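PDB 2A2U: protein (alpha-2u-globulin) from Rattus norvegicus, which probably binds small hydrophobic ligands in the cavity of a lipocalin beta-barrel, among them compounds that induce hyaline droplets. Local coordinates for residues 111-114 and 118-121. Sequence-based numbering, arbitrary orientation.
Sequences ILKT and RYVM
Lys113 and Met121 form an antiparallel hydrogen-bonded pair near the turn of a beta hairpin, where strands 106-114 and 119-128 neighbour each other in the antiparallel barrel of the lipocalin family. Met121 N donates to Lys113 O at 2.8 Å, the donor lying almost on the line of the carbonyl. The pair is part of a classic beta bulge: Leu112 and Lys113 both face Met121, whose O receives a short but bent, weak bond from Leu112 N (2.8 Å, 130° at the hydrogen) and a longer weak one from Lys113 N (3.4 Å).

The face carrying Thr114 and Val120 is close-packed. These two form the non-hydrogen-bonded pair, their side chains running alongside each other from the same face, Thr114 CB 3.9 Å from Val120 CG2, and Leu29 lies against Thr114. Thr114 turns its hydroxyl opposite its own N (chi1 -168°), which brings OG1 to Tyr119 O at 2.8 Å, approaching in the carbonyl plane; the same OG1 is hydrogen-bonded to Tyr116 N in the turn. Replaced by an alanine, Thr114 loses both bonds of its hydroxyl, which would probably leave Tyr119 O without its side-chain donor and the turn less firmly held. Farther along, Ile111 CG2 meets Val120 CG2 at 4.0 Å.

The face of Lys113 and Met121 divides. Met121 is buried, its extended chain packing on Phe153 and Leu156 of helix 147-158, whereas partly exposed Lys113 lays CG and CD against the hydroxyl end of Tyr119 before bending away at chi3 and chi4; NZ then makes a long, weak ion pair with Glu21 and lies close to the like charge of Arg26. Before that bend, Lys113 CG lies in the plane of the Tyr119 ring at its edge, 3.7 Å from Tyr119 OH.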
# COMPACT_ATOMS: atom_id res chain seq x y z
N ILE A 111 15.51 -12.14 -11.59
CA ILE A 111 15.55 -13.60 -11.53
C ILE A 111 16.79 -13.99 -12.30
O ILE A 111 16.83 -13.94 -13.53
CB ILE A 111 14.29 -14.20 -12.14
CG1 ILE A 111 13.08 -13.72 -11.33
CG2 ILE A 111 14.36 -15.71 -12.12
CD1 ILE A 111 11.74 -14.05 -11.93
N LEU A 112 17.83 -14.30 -11.55
CA LEU A 112 19.13 -14.65 -12.09
C LEU A 112 19.15 -15.96 -12.86
O LEU A 112 19.63 -15.99 -14.00
CB LEU A 112 20.16 -14.68 -10.96
CG LEU A 112 21.54 -14.14 -11.28
CD1 LEU A 112 21.42 -12.72 -11.79
CD2 LEU A 112 22.40 -14.18 -10.03
N LYS A 113 18.66 -17.03 -12.24
CA LYS A 113 18.65 -18.35 -12.88
C LYS A 113 17.58 -19.25 -12.26
O LYS A 113 17.38 -19.23 -11.05
CB LYS A 113 20.03 -19.00 -12.76
CG LYS A 113 20.18 -20.32 -13.50
CD LYS A 113 21.61 -20.84 -13.45
CE LYS A 113 22.53 -20.10 -14.41
NZ LYS A 113 22.21 -20.38 -15.85
N THR A 114 16.90 -20.02 -13.09
CA THR A 114 15.86 -20.93 -12.60
C THR A 114 15.68 -22.10 -13.56
O THR A 114 15.92 -21.97 -14.76
CB THR A 114 14.50 -20.20 -12.44
OG1 THR A 114 13.59 -21.04 -11.72
CG2 THR A 114 13.88 -19.90 -13.79
N ARG A 118 12.93 -26.86 -9.41
CA ARG A 118 13.91 -27.18 -8.39
C ARG A 118 14.41 -25.95 -7.66
O ARG A 118 14.19 -25.80 -6.46
CB ARG A 118 15.10 -27.93 -8.98
CG ARG A 118 14.88 -29.41 -9.12
CD ARG A 118 16.20 -30.13 -9.28
NE ARG A 118 16.93 -29.67 -10.47
CZ ARG A 118 18.26 -29.67 -10.58
NH1 ARG A 118 19.01 -30.11 -9.57
NH2 ARG A 118 18.83 -29.23 -11.69
N TYR A 119 15.05 -25.06 -8.41
CA TYR A 119 15.62 -23.86 -7.83
C TYR A 119 15.30 -22.55 -8.56
O TYR A 119 14.79 -22.53 -9.68
CB TYR A 119 17.14 -24.01 -7.73
CG TYR A 119 17.83 -24.00 -9.08
CD1 TYR A 119 17.88 -25.15 -9.87
CD2 TYR A 119 18.39 -22.83 -9.59
CE1 TYR A 119 18.47 -25.13 -11.13
CE2 TYR A 119 18.98 -22.80 -10.85
CZ TYR A 119 19.01 -23.94 -11.62
OH TYR A 119 19.56 -23.91 -12.89
N VAL A 120 15.58 -21.45 -7.86
CA VAL A 120 15.43 -20.10 -8.39
C VAL A 120 16.39 -19.21 -7.62
O VAL A 120 16.42 -19.24 -6.40
CB VAL A 120 13.98 -19.55 -8.33
CG1 VAL A 120 13.52 -19.35 -6.89
CG2 VAL A 120 13.90 -18.25 -9.10
N MET A 121 17.26 -18.53 -8.36
CA MET A 121 18.24 -17.65 -7.77
C MET A 121 17.84 -16.21 -8.07
O MET A 121 17.62 -15.84 -9.23
CB MET A 121 19.63 -17.96 -8.33
CG MET A 121 19.98 -19.44 -8.32
SD MET A 121 21.62 -19.81 -8.94
CE MET A 121 21.82 -21.47 -8.35